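Local coordinates for protein thermospermine synthase (Medicago truncatula, PDB 6BQ7) that probably makes thermospermine by transferring an aminopropyl group from decarboxylated S-adenosylmethionine to spermidine, at residues 120-125 against 281-286. Numbering follows the deposited sequence.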
loop_
_atom_site.group_PDB
_atom_site.type_symbol
_atom_site.label_atom_id
_atom_site.label_comp_id
_atom_site.label_asym_id
_atom_site.label_seq_id
_atom_site.Cartn_x
_atom_site.Cartn_y
_atom_site.Cartn_z
ATOM N N LEU A 120 7.021 6.499 -38.274
ATOM C CA LEU A 120 6.426 7.291 -39.346
ATOM C C LEU A 120 6.914 8.736 -39.356
ATOM O O LEU A 120 6.579 9.484 -40.283
ATOM C CB LEU A 120 4.900 7.224 -39.244
ATOM C CG LEU A 120 4.360 5.818 -39.519
ATOM C CD1 LEU A 120 2.951 5.665 -38.923
ATOM C CD2 LEU A 120 4.340 5.535 -41.020
ATOM N N ARG A 121 7.802 9.071 -38.448
ATOM C CA ARG A 121 8.383 10.376 -38.413
ATOM C C ARG A 121 9.534 10.435 -39.417
ATOM O O ARG A 121 9.984 11.485 -39.758
ATOM C CB ARG A 121 8.852 10.711 -37.017
ATOM C CG ARG A 121 7.735 11.167 -36.136
ATOM C CD ARG A 121 8.182 11.602 -34.774
ATOM N NE ARG A 121 9.136 12.657 -34.846
ATOM C CZ ARG A 121 10.122 12.825 -34.008
ATOM N NH1 ARG A 121 10.316 12.015 -33.015
ATOM N NH2 ARG A 121 10.929 13.819 -34.177
ATOM N N HIS A 122 9.984 9.296 -39.886
ATOM C CA HIS A 122 11.041 9.246 -40.843
ATOM C C HIS A 122 10.530 9.379 -42.249
ATOM O O HIS A 122 9.734 8.619 -42.652
ATOM C CB HIS A 122 11.734 7.943 -40.732
ATOM C CG HIS A 122 12.572 7.829 -39.526
ATOM N ND1 HIS A 122 13.929 7.948 -39.561
ATOM C CD2 HIS A 122 12.247 7.616 -38.242
ATOM C CE1 HIS A 122 14.409 7.806 -38.355
ATOM N NE2 HIS A 122 13.406 7.607 -37.537
ATOM N N LYS A 123 11.044 10.312 -43.012
ATOM C CA LYS A 123 10.563 10.517 -44.371
ATOM C C LYS A 123 11.013 9.412 -45.321
ATOM O O LYS A 123 10.408 9.247 -46.386
ATOM C CB LYS A 123 11.025 11.888 -44.874
ATOM C CG LYS A 123 10.467 13.036 -44.039
ATOM C CD LYS A 123 10.707 14.393 -44.691
ATOM C CE LYS A 123 12.089 14.922 -44.380
ATOM N NZ LYS A 123 12.628 14.269 -43.167
ATOM N N THR A 124 12.045 8.643 -44.960
ATOM C CA THR A 124 12.505 7.564 -45.832
ATOM C C THR A 124 11.591 6.344 -45.784
ATOM O O THR A 124 11.692 5.474 -46.659
ATOM C CB THR A 124 13.916 7.126 -45.443
ATOM O OG1 THR A 124 13.889 6.553 -44.127
ATOM C CG2 THR A 124 14.854 8.312 -45.446
ATOM N N ILE A 125 10.732 6.262 -44.807
ATOM C CA ILE A 125 9.878 5.119 -44.657
ATOM C C ILE A 125 8.732 5.083 -45.631
ATOM O O ILE A 125 8.034 6.025 -45.750
ATOM C CB ILE A 125 9.312 5.089 -43.225
ATOM C CG1 ILE A 125 10.413 4.879 -42.225
ATOM C CG2 ILE A 125 8.290 4.003 -43.060
ATOM C CD1 ILE A 125 11.030 3.532 -42.277
ATOM N N GLN A 281 17.978 15.436 -41.323
ATOM C CA GLN A 281 17.642 15.196 -42.723
ATOM C C GLN A 281 16.434 14.291 -42.894
ATOM O O GLN A 281 15.685 14.448 -43.867
ATOM C CB GLN A 281 18.827 14.572 -43.461
ATOM C CG GLN A 281 19.895 15.559 -43.878
ATOM C CD GLN A 281 21.184 14.870 -44.272
ATOM O OE1 GLN A 281 21.351 13.669 -44.039
ATOM N NE2 GLN A 281 22.108 15.626 -44.860
ATOM N N ARG A 282 16.283 13.319 -41.998
ATOM C CA ARG A 282 15.260 12.273 -42.105
ATOM C C ARG A 282 14.083 12.249 -41.214
ATOM O O ARG A 282 13.080 11.792 -41.625
ATOM C CB ARG A 282 15.888 10.931 -41.953
ATOM C CG ARG A 282 17.080 10.714 -42.806
ATOM C CD ARG A 282 17.813 9.575 -42.238
ATOM N NE ARG A 282 18.768 9.085 -43.159
ATOM C CZ ARG A 282 19.263 7.878 -43.105
ATOM N NH1 ARG A 282 18.883 7.027 -42.194
ATOM N NH2 ARG A 282 20.136 7.519 -43.987
ATOM N N ILE A 283 14.148 12.854 -40.073
ATOM C CA ILE A 283 13.030 12.901 -39.174
ATOM C C ILE A 283 12.282 14.212 -39.108
ATOM O O ILE A 283 12.862 15.235 -38.924
ATOM C CB ILE A 283 13.485 12.509 -37.760
ATOM C CG1 ILE A 283 14.344 11.277 -37.823
ATOM C CG2 ILE A 283 12.317 12.227 -36.859
ATOM C CD1 ILE A 283 14.771 10.740 -36.500
ATOM N N ILE A 284 10.975 14.166 -39.271
ATOM C CA ILE A 284 10.183 15.373 -39.190
ATOM C C ILE A 284 9.972 15.664 -37.761
ATOM O O ILE A 284 9.804 14.788 -36.979
ATOM C CB ILE A 284 8.835 15.303 -39.875
ATOM C CG1 ILE A 284 8.019 14.195 -39.310
ATOM C CG2 ILE A 284 9.010 15.048 -41.338
ATOM C CD1 ILE A 284 7.048 13.627 -40.304
ATOM N N GLU A 285 10.236 16.904 -37.430
ATOM C CA GLU A 285 10.163 17.485 -36.112
ATOM C C GLU A 285 11.355 17.126 -35.216
ATOM O O GLU A 285 12.151 16.302 -35.548
ATOM C CB GLU A 285 8.754 17.528 -35.538
ATOM C CG GLU A 285 8.211 16.380 -34.743
ATOM C CD GLU A 285 6.790 16.003 -35.102
ATOM O OE1 GLU A 285 6.522 14.845 -35.482
ATOM O OE2 GLU A 285 5.926 16.870 -34.959
ATOM N N GLU A 286 11.513 17.763 -34.090
ATOM C CA GLU A 286 12.685 17.497 -33.291
ATOM C C GLU A 286 12.451 16.412 -32.288
ATOM O O GLU A 286 11.429 16.357 -31.715
ATOM C CB GLU A 286 13.154 18.768 -32.599
ATOM C CG GLU A 286 13.898 19.728 -33.487
ATOM C CD GLU A 286 15.386 19.553 -33.440
ATOM O OE1 GLU A 286 16.041 19.638 -34.486
ATOM O OE2 GLU A 286 15.905 19.344 -32.344
#
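The carbonyl O of Ile284 is gripped by two nitrogens of Arg121: NE at 3.1 Å and NH2 at 3.2 Å both give it a hydrogen, the O lying at the guanidinium edge, close to its plane. NH2 also makes a weak bond to Glu285 O, while NE forms a longer salt bridge with Glu285 OE1 (3.5 Å), whose carboxylate plane is turned 62° from the guanidinium. Ile283 CG2 sits over one face of that group, and NH1 pairs with Glu118, back in helix 114-119. The chain of Arg121 reaches this spot by bending at chi3 (58°), which brings NE and NH2 round to the same carbonyl.

His122 and Ile283 form a single antiparallel beta bridge, a non-hydrogen-bonded pair with two CA-H...O contacts inside it. Flanking it, Ile284 N donates to Arg121 O (2.9 Å, nearly straight), and Lys123 N donates to Arg282 O at the same length. Lys123 also curls its chain back over the end of helix 272-282: NZ hydrogen-bonds to Gln281 O at 3.1 Å from above the carbonyl plane and makes a weak hydrogen bond to Arg282 O, while its CG rests on Ile284 CG2. On the buried side Ile283 CG1 lies over a face of the His122 ring, 3.8 Å from the centroid, a CH-pi contact; NE2 of that ring is hydrogen-bonded to His93 ND1 of helix 84-98.

With an alanine in place of Arg121 both nitrogens go, and Ile284 O and the carboxylates of Glu118 and Glu285 would probably be left short of a partner. The contact thus ties the loop leading into strand 127-132 of the Rossmann-like domain to the chain leaving helix 272-282: Arg121 and Lys123 hold carbonyls on either side of Ile283, Lys123 at the helix's C-terminal end, where its positive charge is probably favourable.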